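Local coordinates for insecticidal Delta-Endotoxin Cry8Ea1 (Bacillus Thuringiensis, PDB 3EB7), which kills larvae of the underground pest Holotrichia parallela, probably by forming pores in gut-cell membranes as other three-domain Cry toxins do, at residues 228-233 with 544-549; 512-515 with 520-523; 551-556 with 560-565. All coordinates share one frame; numbering follows the deposited sequence.

All three contacts involve the C-terminal beta sandwich, yet they show how contact chemistry follows position in a fold. In contact 1, a loop that follows the helical region meets strand 545-548 through a small, partly buried van der Waals touch. Contact 2, also partly buried, joins consecutive strands of a hairpin mainly by backbone hydrogen bonds, with Thr520 and Thr521 exposed. Contact 3 is the most buried, combining an aromatic-aliphatic cluster with a carboxylate that grips main-chain N-H groups. Contacts 2 and 3 lie about 8 Å apart between centres and share one sheet, in which strands 511-517 and 559-567 are neighbours; Phe549, following the strand of contact 1, packs on Val515 and Leu513 of contact 2.

Contact 1 of 3, residues 228-233 with 544-549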
ATOM      1  N   ARG A 228      22.675  -6.148  -0.696  1.00 27.92           N
ATOM      2  CA  ARG A 228      23.643  -5.831   0.342  1.00 28.05           C
ATOM      3  C   ARG A 228      22.933  -5.339   1.600  1.00 27.17           C
ATOM      4  O   ARG A 228      23.312  -5.719   2.687  1.00 27.36           O
ATOM      5  CB  ARG A 228      24.704  -4.822  -0.137  1.00 27.86           C
ATOM      6  CG  ARG A 228      25.342  -5.257  -1.416  1.00 28.63           C
ATOM      7  CD  ARG A 228      26.680  -4.617  -1.636  1.00 31.40           C
ATOM      8  NE  ARG A 228      27.141  -4.884  -2.999  1.00 32.46           N
ATOM      9  CZ  ARG A 228      28.138  -4.236  -3.609  1.00 32.29           C
ATOM     10  NH1 ARG A 228      28.808  -3.280  -2.965  1.00 27.86           N
ATOM     11  NH2 ARG A 228      28.479  -4.566  -4.865  1.00 31.35           N
ATOM     12  N   THR A 229      21.896  -4.516   1.443  1.00 26.99           N
ATOM     13  CA  THR A 229      21.114  -4.017   2.587  1.00 26.65           C
ATOM     14  C   THR A 229      20.123  -5.053   3.120  1.00 26.80           C
ATOM     15  O   THR A 229      19.891  -5.121   4.336  1.00 27.42           O
ATOM     16  CB  THR A 229      20.445  -2.674   2.240  1.00 26.93           C
ATOM     17  OG1 THR A 229      21.455  -1.802   1.755  1.00 26.58           O
ATOM     18  CG2 THR A 229      19.787  -2.001   3.430  1.00 25.74           C
ATOM     19  N   TYR A 230      19.580  -5.875   2.224  1.00 26.31           N
ATOM     20  CA  TYR A 230      18.663  -6.956   2.583  1.00 26.79           C
ATOM     21  C   TYR A 230      19.180  -8.313   2.062  1.00 27.97           C
ATOM     22  O   TYR A 230      18.684  -8.825   1.053  1.00 27.56           O
ATOM     23  CB  TYR A 230      17.230  -6.637   2.078  1.00 25.85           C
ATOM     24  CG  TYR A 230      16.696  -5.305   2.619  1.00 24.37           C
ATOM     25  CD1 TYR A 230      16.964  -4.105   1.958  1.00 24.83           C
ATOM     26  CD2 TYR A 230      15.970  -5.247   3.815  1.00 22.91           C
ATOM     27  CE1 TYR A 230      16.519  -2.890   2.464  1.00 24.20           C
ATOM     28  CE2 TYR A 230      15.498  -4.030   4.316  1.00 20.71           C
ATOM     29  CZ  TYR A 230      15.787  -2.871   3.644  1.00 22.94           C
ATOM     30  OH  TYR A 230      15.351  -1.672   4.128  1.00 21.61           O
ATOM     31  N   PRO A 231      20.213  -8.877   2.727  1.00 29.33           N
ATOM     32  CA  PRO A 231      20.864 -10.099   2.249  1.00 30.36           C
ATOM     33  C   PRO A 231      20.077 -11.385   2.587  1.00 31.96           C
ATOM     34  O   PRO A 231      20.504 -12.490   2.260  1.00 32.99           O
ATOM     35  CB  PRO A 231      22.202 -10.064   2.998  1.00 30.88           C
ATOM     36  CG  PRO A 231      21.850  -9.452   4.331  1.00 28.68           C
ATOM     37  CD  PRO A 231      20.864  -8.368   3.964  1.00 29.34           C
ATOM     38  N   MET A 232      18.937 -11.239   3.234  1.00 32.50           N
ATOM     39  CA  MET A 232      18.129 -12.376   3.595  1.00 33.92           C
ATOM     40  C   MET A 232      16.659 -11.988   3.552  1.00 32.77           C
ATOM     41  O   MET A 232      16.307 -10.807   3.534  1.00 32.15           O
ATOM     42  CB  MET A 232      18.502 -12.894   5.002  1.00 33.94           C
ATOM     43  CG  MET A 232      17.989 -12.056   6.148  1.00 35.06           C
ATOM     44  SD  MET A 232      18.746 -12.414   7.756  1.00 39.96           S
ATOM     45  CE  MET A 232      20.157 -11.307   7.725  1.00 40.72           C
ATOM     46  N   GLU A 233      15.815 -13.012   3.556  1.00 32.65           N
ATOM     47  CA  GLU A 233      14.370 -12.862   3.615  1.00 32.82           C
ATOM     48  C   GLU A 233      13.916 -11.707   4.531  1.00 31.25           C
ATOM     49  O   GLU A 233      14.342 -11.608   5.703  1.00 30.20           O
ATOM     50  CB  GLU A 233      13.762 -14.194   4.051  1.00 33.46           C
ATOM     51  CG  GLU A 233      12.251 -14.196   4.023  1.00 39.18           C
ATOM     52  CD  GLU A 233      11.684 -15.593   3.876  1.00 45.89           C
ATOM     53  OE1 GLU A 233      10.563 -15.827   4.397  1.00 47.62           O
ATOM     54  OE2 GLU A 233      12.366 -16.446   3.237  1.00 48.57           O
ATOM     55  N   PHE A 544      16.328   9.725   2.758  1.00 27.47           N
ATOM     56  CA  PHE A 544      16.110   8.664   3.767  1.00 28.41           C
ATOM     57  C   PHE A 544      17.358   7.886   4.070  1.00 28.54           C
ATOM     58  O   PHE A 544      18.066   7.496   3.148  1.00 29.06           O
ATOM     59  CB  PHE A 544      14.971   7.758   3.326  1.00 29.05           C
ATOM     60  CG  PHE A 544      13.683   8.490   3.259  1.00 29.83           C
ATOM     61  CD1 PHE A 544      13.253   9.033   2.062  1.00 28.83           C
ATOM     62  CD2 PHE A 544      12.941   8.705   4.427  1.00 28.81           C
ATOM     63  CE1 PHE A 544      12.076   9.753   2.019  1.00 33.56           C
ATOM     64  CE2 PHE A 544      11.772   9.420   4.395  1.00 29.03           C
ATOM     65  CZ  PHE A 544      11.325   9.947   3.202  1.00 30.23           C
ATOM     66  N   LYS A 545      17.660   7.700   5.360  1.00 28.57           N
ATOM     67  CA  LYS A 545      18.899   7.025   5.758  1.00 28.34           C
ATOM     68  C   LYS A 545      18.643   6.107   6.937  1.00 27.64           C
ATOM     69  O   LYS A 545      17.584   6.162   7.547  1.00 26.99           O
ATOM     70  CB  LYS A 545      20.002   8.044   6.115  1.00 29.88           C
ATOM     71  CG  LYS A 545      20.324   9.060   4.982  1.00 32.29           C
ATOM     72  CD  LYS A 545      21.824   9.251   4.739  1.00 35.72           C
ATOM     73  CE  LYS A 545      22.095   9.868   3.359  1.00 36.20           C
ATOM     74  NZ  LYS A 545      21.407  11.232   3.146  1.00 41.30           N
ATOM     75  N   PHE A 546      19.637   5.293   7.268  1.00 26.32           N
ATOM     76  CA  PHE A 546      19.562   4.374   8.391  1.00 25.27           C
ATOM     77  C   PHE A 546      20.358   4.863   9.597  1.00 24.61           C
ATOM     78  O   PHE A 546      21.486   5.309   9.468  1.00 23.43           O
ATOM     79  CB  PHE A 546      20.050   2.976   7.990  1.00 24.75           C
ATOM     80  CG  PHE A 546      19.006   2.149   7.304  1.00 25.21           C
ATOM     81  CD1 PHE A 546      17.815   1.819   7.965  1.00 23.90           C
ATOM     82  CD2 PHE A 546      19.212   1.684   6.004  1.00 26.65           C
ATOM     83  CE1 PHE A 546      16.822   1.054   7.341  1.00 23.57           C
ATOM     84  CE2 PHE A 546      18.220   0.913   5.358  1.00 26.20           C
ATOM     85  CZ  PHE A 546      17.023   0.600   6.038  1.00 23.48           C
ATOM     86  N   ALA A 547      19.720   4.817  10.759  1.00 23.89           N
ATOM     87  CA  ALA A 547      20.408   4.855  12.028  1.00 23.73           C
ATOM     88  C   ALA A 547      20.617   3.395  12.424  1.00 23.93           C
ATOM     89  O   ALA A 547      19.663   2.716  12.819  1.00 23.62           O
ATOM     90  CB  ALA A 547      19.578   5.587  13.065  1.00 23.54           C
ATOM     91  N   SER A 548      21.864   2.925  12.306  1.00 23.26           N
ATOM     92  CA  SER A 548      22.205   1.522  12.471  1.00 22.99           C
ATOM     93  C   SER A 548      23.156   1.299  13.664  1.00 23.87           C
ATOM     94  O   SER A 548      24.151   2.006  13.841  1.00 23.81           O
ATOM     95  CB  SER A 548      22.804   0.971  11.171  1.00 22.53           C
ATOM     96  OG  SER A 548      23.074  -0.423  11.259  1.00 23.33           O
ATOM     97  N   PHE A 549      22.802   0.318  14.491  1.00 24.55           N
ATOM     98  CA  PHE A 549      23.578  -0.099  15.629  1.00 24.74           C
ATOM     99  C   PHE A 549      24.062  -1.518  15.367  1.00 25.40           C
ATOM    100  O   PHE A 549      23.307  -2.334  14.825  1.00 25.14           O
ATOM    101  CB  PHE A 549      22.709  -0.157  16.877  1.00 24.27           C
ATOM    102  CG  PHE A 549      22.091   1.152  17.265  1.00 24.93           C
ATOM    103  CD1 PHE A 549      20.743   1.409  16.973  1.00 20.27           C
ATOM    104  CD2 PHE A 549      22.839   2.128  17.962  1.00 23.82           C
ATOM    105  CE1 PHE A 549      20.143   2.610  17.347  1.00 20.03           C
ATOM    106  CE2 PHE A 549      22.237   3.356  18.350  1.00 24.10           C
ATOM    107  CZ  PHE A 549      20.880   3.591  18.039  1.00 22.38           C
TER
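Phe546 reaches out from its strand to meet Thr229 and Tyr230, two consecutive residues of a loop more than 300 positions earlier in the sequence. The three side chains account for the whole of the interface, which buries just 88 Å² in total, and Phe546 contributes about half of it. Its CB points toward the loop, and CE2 and CZ, at the far end of the ring, are the atoms the loop residues touch. The CB of Tyr230 does not aim at Phe546, but the length of the phenol brings its hydroxyl to the edge of this ring and close to its plane, with Tyr230 OH 3.4 Å from Phe546 CZ. The rings themselves stay farther apart, Tyr230 CZ lying 4.4 Å from Phe546 CZ, so the two aromatics meet through the phenol oxygen and do not stack. Thr229 comes in on the neighbouring atom: its methyl CG2 is 3.8 Å from Phe546 CE2. That methyl is placed by a chi1 of -53°, which sets CG2 opposite the backbone N and keeps OG1 beside it, where OG1 hydrogen-bonds to Asp226.

The loop follows helix 198-220 and leads into strand 234-235, so the contact sits where the chain running on from the helical bundle of a three-domain Cry toxin, as the family implies, passes alongside the C-terminal beta sandwich. Strand 545-548 belongs to that sandwich and pairs with strand 498-507. Polar groups lie around the junction: the Tyr230 hydroxyl hydrogen-bonds to Glu584 of strand 578-588, while Arg502 makes a cation-pi contact with Phe546 and a hydrogen bond to the carbonyl oxygen of Thr229. Arg502 therefore bridges the two segments, linking the ring on one to the main chain of the other.

Contact 2 of 3, residues 512-515 with 520-523; sequences DLDV and TTVN
Val515 and Asn523 lie side by side on one face of a beta hairpin, pointing the same way, with Val515 CG2 3.9 Å from Asn523 CB. They form an antiparallel hydrogen-bonded pair. Val522 meets the same valine at a slant: its CG2 is 4.0 Å from Val515 CG1. A chi1 of -77°, measured to CG1, leaves CG2 of Val522 between the backbone N and the carbonyl carbon, the crowded position, and brings it close to Val515 O. Elsewhere in the hairpin, the Thr521 methyl CG2 packs at 4.0 Å against Asp514 CB. Val522 has a near-helical psi of -16°, and it and Asn523 both face Val515, consistent with a classic beta bulge. Val522 N donates to Val515 O at 2.9 Å in a nearly straight bond (172°), and Val515 N donates to Asn523 O, whose exact position is less certain. Thr521 CA adds a CA-H...O contact to the same Val515 oxygen at 3.5 Å. Phe549 packs on both Val515 and Asn523. With main-chain bonds centred on Val515 and small aliphatic touches between the strands, the chemistry implies that the register of the hairpin is set chiefly by the backbone.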
ATOM      1  N   ASP A 512      20.259  12.892  18.975  1.00 23.73           N
ATOM      2  CA  ASP A 512      20.464  11.716  19.789  1.00 25.11           C
ATOM      3  C   ASP A 512      19.261  10.726  19.640  1.00 24.78           C
ATOM      4  O   ASP A 512      18.112  11.124  19.713  1.00 24.50           O
ATOM      5  CB  ASP A 512      20.612  12.169  21.254  1.00 25.31           C
ATOM      6  CG  ASP A 512      22.004  12.773  21.567  1.00 29.81           C
ATOM      7  OD1 ASP A 512      22.903  12.768  20.688  1.00 34.16           O
ATOM      8  OD2 ASP A 512      22.212  13.225  22.729  1.00 32.10           O
ATOM      9  N   LEU A 513      19.535   9.446  19.428  1.00 24.70           N
ATOM     10  CA  LEU A 513      18.485   8.456  19.319  1.00 25.16           C
ATOM     11  C   LEU A 513      18.786   7.304  20.253  1.00 25.43           C
ATOM     12  O   LEU A 513      19.891   6.822  20.286  1.00 25.66           O
ATOM     13  CB  LEU A 513      18.336   7.929  17.874  1.00 24.75           C
ATOM     14  CG  LEU A 513      17.160   6.956  17.616  1.00 23.68           C
ATOM     15  CD1 LEU A 513      16.651   7.073  16.183  1.00 23.01           C
ATOM     16  CD2 LEU A 513      17.498   5.486  17.973  1.00 23.13           C
ATOM     17  N   ASP A 514      17.805   6.867  21.023  1.00 25.68           N
ATOM     18  CA  ASP A 514      17.927   5.546  21.599  1.00 26.34           C
ATOM     19  C   ASP A 514      16.691   4.656  21.480  1.00 25.68           C
ATOM     20  O   ASP A 514      15.554   5.117  21.273  1.00 25.21           O
ATOM     21  CB  ASP A 514      18.385   5.621  23.023  1.00 27.73           C
ATOM     22  CG  ASP A 514      17.659   6.638  23.772  1.00 31.36           C
ATOM     23  OD1 ASP A 514      16.414   6.510  23.815  1.00 36.43           O
ATOM     24  OD2 ASP A 514      18.320   7.565  24.300  1.00 35.44           O
ATOM     25  N   VAL A 515      16.987   3.373  21.594  1.00 24.85           N
ATOM     26  CA  VAL A 515      16.045   2.282  21.508  1.00 24.32           C
ATOM     27  C   VAL A 515      15.838   1.755  22.920  1.00 24.19           C
ATOM     28  O   VAL A 515      16.790   1.348  23.575  1.00 23.59           O
ATOM     29  CB  VAL A 515      16.650   1.167  20.634  1.00 24.11           C
ATOM     30  CG1 VAL A 515      15.642   0.035  20.412  1.00 22.71           C
ATOM     31  CG2 VAL A 515      17.118   1.772  19.306  1.00 22.91           C
ATOM     32  N   THR A 520      13.928  -0.525  29.233  1.00 31.28           N
ATOM     33  CA  THR A 520      15.329  -0.182  29.403  1.00 31.20           C
ATOM     34  C   THR A 520      16.064   0.052  28.070  1.00 30.71           C
ATOM     35  O   THR A 520      15.745  -0.582  27.074  1.00 30.70           O
ATOM     36  CB  THR A 520      16.053  -1.191  30.342  1.00 31.71           C
ATOM     37  OG1 THR A 520      17.315  -1.538  29.791  1.00 34.88           O
ATOM     38  CG2 THR A 520      15.250  -2.455  30.528  1.00 30.81           C
ATOM     39  N   THR A 521      17.020   0.990  28.072  1.00 30.16           N
ATOM     40  CA  THR A 521      17.784   1.398  26.893  1.00 29.69           C
ATOM     41  C   THR A 521      18.767   0.327  26.503  1.00 29.55           C
ATOM     42  O   THR A 521      19.560  -0.135  27.342  1.00 31.01           O
ATOM     43  CB  THR A 521      18.571   2.693  27.169  1.00 30.15           C
ATOM     44  OG1 THR A 521      17.644   3.737  27.457  1.00 31.68           O
ATOM     45  CG2 THR A 521      19.380   3.126  25.965  1.00 29.54           C
ATOM     46  N   VAL A 522      18.733  -0.067  25.232  1.00 27.96           N
ATOM     47  CA  VAL A 522      19.630  -1.096  24.738  1.00 26.07           C
ATOM     48  C   VAL A 522      20.608  -0.561  23.682  1.00 26.05           C
ATOM     49  O   VAL A 522      21.625  -1.200  23.387  1.00 26.44           O
ATOM     50  CB  VAL A 522      18.854  -2.358  24.207  1.00 26.91           C
ATOM     51  CG1 VAL A 522      18.357  -3.237  25.382  1.00 23.25           C
ATOM     52  CG2 VAL A 522      17.716  -1.974  23.189  1.00 23.34           C
ATOM     53  N   ASN A 523      20.308   0.613  23.127  1.00 24.70           N
ATOM     54  CA  ASN A 523      21.131   1.247  22.105  1.00 23.74           C
ATOM     55  C   ASN A 523      21.011   2.756  22.270  1.00 23.97           C
ATOM     56  O   ASN A 523      19.949   3.244  22.616  1.00 24.10           O
ATOM     57  CB  ASN A 523      20.698   0.863  20.682  1.00 22.80           C
ATOM     58  CG  ASN A 523      20.920  -0.603  20.348  1.00 21.90           C
ATOM     59  OD1 ASN A 523      22.055  -1.084  20.328  1.00 24.89           O
ATOM     60  ND2 ASN A 523      19.850  -1.313  20.037  1.00 17.49           N
TER

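Contact 3 of 3, residues 551-556 with 560-565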
ATOM      1  N   THR A 551      25.740  -3.137  18.172  1.00 27.69           N
ATOM      2  CA  THR A 551      25.533  -3.718  19.513  1.00 27.76           C
ATOM      3  C   THR A 551      24.158  -4.423  19.628  1.00 27.32           C
ATOM      4  O   THR A 551      23.124  -3.764  19.625  1.00 26.47           O
ATOM      5  CB  THR A 551      25.672  -2.605  20.616  1.00 27.69           C
ATOM      6  OG1 THR A 551      26.949  -1.976  20.489  1.00 29.22           O
ATOM      7  CG2 THR A 551      25.519  -3.153  22.043  1.00 27.93           C
ATOM      8  N   PRO A 552      24.149  -5.769  19.743  1.00 27.66           N
ATOM      9  CA  PRO A 552      22.877  -6.470  19.782  1.00 27.54           C
ATOM     10  C   PRO A 552      22.243  -6.455  21.181  1.00 28.17           C
ATOM     11  O   PRO A 552      22.767  -5.805  22.106  1.00 28.80           O
ATOM     12  CB  PRO A 552      23.254  -7.878  19.367  1.00 27.42           C
ATOM     13  CG  PRO A 552      24.626  -8.068  19.968  1.00 29.21           C
ATOM     14  CD  PRO A 552      25.295  -6.697  19.863  1.00 27.95           C
ATOM     15  N   PHE A 553      21.106  -7.145  21.313  1.00 27.01           N
ATOM     16  CA  PHE A 553      20.395  -7.313  22.564  1.00 25.74           C
ATOM     17  C   PHE A 553      19.426  -8.469  22.341  1.00 25.89           C
ATOM     18  O   PHE A 553      19.226  -8.914  21.204  1.00 25.82           O
ATOM     19  CB  PHE A 553      19.626  -6.054  22.927  1.00 25.67           C
ATOM     20  CG  PHE A 553      18.485  -5.714  21.951  1.00 27.32           C
ATOM     21  CD1 PHE A 553      17.201  -6.221  22.142  1.00 26.15           C
ATOM     22  CD2 PHE A 553      18.706  -4.881  20.856  1.00 23.69           C
ATOM     23  CE1 PHE A 553      16.178  -5.907  21.251  1.00 26.73           C
ATOM     24  CE2 PHE A 553      17.705  -4.581  19.995  1.00 25.15           C
ATOM     25  CZ  PHE A 553      16.438  -5.097  20.185  1.00 26.89           C
ATOM     26  N   THR A 554      18.845  -8.959  23.432  1.00 25.46           N
ATOM     27  CA  THR A 554      17.766  -9.931  23.382  1.00 25.66           C
ATOM     28  C   THR A 554      16.474  -9.313  23.952  1.00 25.14           C
ATOM     29  O   THR A 554      16.526  -8.384  24.757  1.00 24.29           O
ATOM     30  CB  THR A 554      18.118 -11.191  24.195  1.00 25.44           C
ATOM     31  OG1 THR A 554      18.419 -10.790  25.528  1.00 26.32           O
ATOM     32  CG2 THR A 554      19.330 -11.888  23.611  1.00 25.14           C
ATOM     33  N   PHE A 555      15.327  -9.834  23.534  1.00 25.28           N
ATOM     34  CA  PHE A 555      14.091  -9.539  24.229  1.00 27.42           C
ATOM     35  C   PHE A 555      13.981 -10.283  25.567  1.00 28.51           C
ATOM     36  O   PHE A 555      14.549 -11.338  25.746  1.00 30.42           O
ATOM     37  CB  PHE A 555      12.892  -9.817  23.314  1.00 27.06           C
ATOM     38  CG  PHE A 555      12.831  -8.891  22.137  1.00 26.98           C
ATOM     39  CD1 PHE A 555      13.313  -9.296  20.895  1.00 26.38           C
ATOM     40  CD2 PHE A 555      12.336  -7.614  22.287  1.00 24.74           C
ATOM     41  CE1 PHE A 555      13.295  -8.443  19.823  1.00 25.82           C
ATOM     42  CE2 PHE A 555      12.300  -6.758  21.231  1.00 26.06           C
ATOM     43  CZ  PHE A 555      12.786  -7.164  19.984  1.00 26.04           C
ATOM     44  N   ASN A 556      13.225  -9.731  26.494  1.00 30.35           N
ATOM     45  CA  ASN A 556      13.007 -10.301  27.803  1.00 31.17           C
ATOM     46  C   ASN A 556      11.958 -11.426  27.752  1.00 31.97           C
ATOM     47  O   ASN A 556      12.100 -12.474  28.412  1.00 31.54           O
ATOM     48  CB  ASN A 556      12.540  -9.201  28.765  1.00 30.93           C
ATOM     49  CG  ASN A 556      13.575  -8.095  28.971  1.00 32.53           C
ATOM     50  OD1 ASN A 556      14.773  -8.317  28.835  1.00 33.76           O
ATOM     51  ND2 ASN A 556      13.104  -6.898  29.338  1.00 33.49           N
ATOM     52  N   ASP A 560       6.914  -8.383  24.249  1.00 30.51           N
ATOM     53  CA  ASP A 560       7.863  -7.335  24.634  1.00 30.04           C
ATOM     54  C   ASP A 560       7.510  -5.998  23.962  1.00 30.24           C
ATOM     55  O   ASP A 560       6.576  -5.917  23.145  1.00 30.55           O
ATOM     56  CB  ASP A 560       9.318  -7.775  24.334  1.00 29.70           C
ATOM     57  CG  ASP A 560      10.318  -7.383  25.459  1.00 28.60           C
ATOM     58  OD1 ASP A 560      10.132  -6.391  26.187  1.00 26.27           O
ATOM     59  OD2 ASP A 560      11.329  -8.063  25.608  1.00 27.09           O
ATOM     60  N   THR A 561       8.206  -4.938  24.347  1.00 29.72           N
ATOM     61  CA  THR A 561       7.925  -3.636  23.783  1.00 29.31           C
ATOM     62  C   THR A 561       9.187  -3.048  23.227  1.00 27.93           C
ATOM     63  O   THR A 561      10.264  -3.448  23.621  1.00 27.09           O
ATOM     64  CB  THR A 561       7.367  -2.657  24.808  1.00 29.37           C
ATOM     65  OG1 THR A 561       8.270  -2.595  25.896  1.00 32.20           O
ATOM     66  CG2 THR A 561       6.023  -3.111  25.325  1.00 29.86           C
ATOM     67  N   LEU A 562       9.024  -2.112  22.288  1.00 26.90           N
ATOM     68  CA  LEU A 562      10.115  -1.324  21.750  1.00 25.95           C
ATOM     69  C   LEU A 562       9.668   0.130  21.708  1.00 26.06           C
ATOM     70  O   LEU A 562       8.487   0.426  21.561  1.00 25.38           O
ATOM     71  CB  LEU A 562      10.451  -1.826  20.364  1.00 25.62           C
ATOM     72  CG  LEU A 562      11.882  -2.239  19.972  1.00 27.12           C
ATOM     73  CD1 LEU A 562      12.713  -2.899  21.094  1.00 20.83           C
ATOM     74  CD2 LEU A 562      11.802  -3.166  18.740  1.00 26.70           C
ATOM     75  N   LYS A 563      10.605   1.054  21.843  1.00 26.44           N
ATOM     76  CA  LYS A 563      10.242   2.465  21.847  1.00 27.01           C
ATOM     77  C   LYS A 563      11.466   3.246  21.418  1.00 26.90           C
ATOM     78  O   LYS A 563      12.561   2.945  21.863  1.00 27.31           O
ATOM     79  CB  LYS A 563       9.736   2.904  23.243  1.00 27.06           C
ATOM     80  CG  LYS A 563       9.381   4.393  23.353  1.00 27.44           C
ATOM     81  CD  LYS A 563       9.001   4.742  24.758  1.00 28.75           C
ATOM     82  CE  LYS A 563       9.904   5.821  25.253  1.00 33.55           C
ATOM     83  NZ  LYS A 563      10.170   5.856  26.727  1.00 36.25           N
ATOM     84  N   ILE A 564      11.274   4.216  20.528  1.00 26.36           N
ATOM     85  CA  ILE A 564      12.378   4.984  20.007  1.00 25.19           C
ATOM     86  C   ILE A 564      12.265   6.374  20.588  1.00 25.09           C
ATOM     87  O   ILE A 564      11.181   6.974  20.593  1.00 23.89           O
ATOM     88  CB  ILE A 564      12.390   5.036  18.435  1.00 25.76           C
ATOM     89  CG1 ILE A 564      12.439   3.634  17.784  1.00 24.71           C
ATOM     90  CG2 ILE A 564      13.546   5.903  17.910  1.00 26.65           C
ATOM     91  CD1 ILE A 564      13.488   2.688  18.340  1.00 24.10           C
ATOM     92  N   SER A 565      13.385   6.876  21.106  1.00 25.22           N
ATOM     93  CA  SER A 565      13.436   8.225  21.676  1.00 24.97           C
ATOM     94  C   SER A 565      14.430   9.089  20.920  1.00 24.21           C
ATOM     95  O   SER A 565      15.550   8.625  20.618  1.00 23.46           O
ATOM     96  CB  SER A 565      13.845   8.134  23.148  1.00 25.37           C
ATOM     97  OG  SER A 565      12.826   7.484  23.900  1.00 28.73           O
TER
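Asp560 reaches back to grip the main chain four residues earlier, its OD2 accepting a 2.7 Å hydrogen bond from Asn556 N. The donor approaches nearly end-on to the C-O bond, and Gln557 N adds a weak bond to the same oxygen. Its partner OD1 takes Thr561 N at 3.0 Å, from 22° outside the carboxylate plane, so bonds to both oxygens restrain the group's rotation. Its chi1 of -139° lies away from the usual staggered values, a departure consistent with the pull of these bonds. Phe555 holds CG anti to its carbonyl carbon, beside the backbone N, and presents its ring edge to OD2, which lies near the ring plane and 3.5 Å from Phe555 CD2; ring and carboxylate are turned 61° apart. Phe553 brings CE1 over a face of Phe555, 3.8 Å above the plane. Leu562, its chi1 also off the staggered values, crosses Phe555 at about a right angle and puts CD1 3.9 Å from Phe555 CE2. Leu585 of strand 578-588 packs on both Phe553 and Leu562. Such a cluster, where the chain passes from strand 545-548 in one sheet to strand 559-567 in the other, belongs to the hydrophobic core of the Cry-toxin C-terminal beta sandwich.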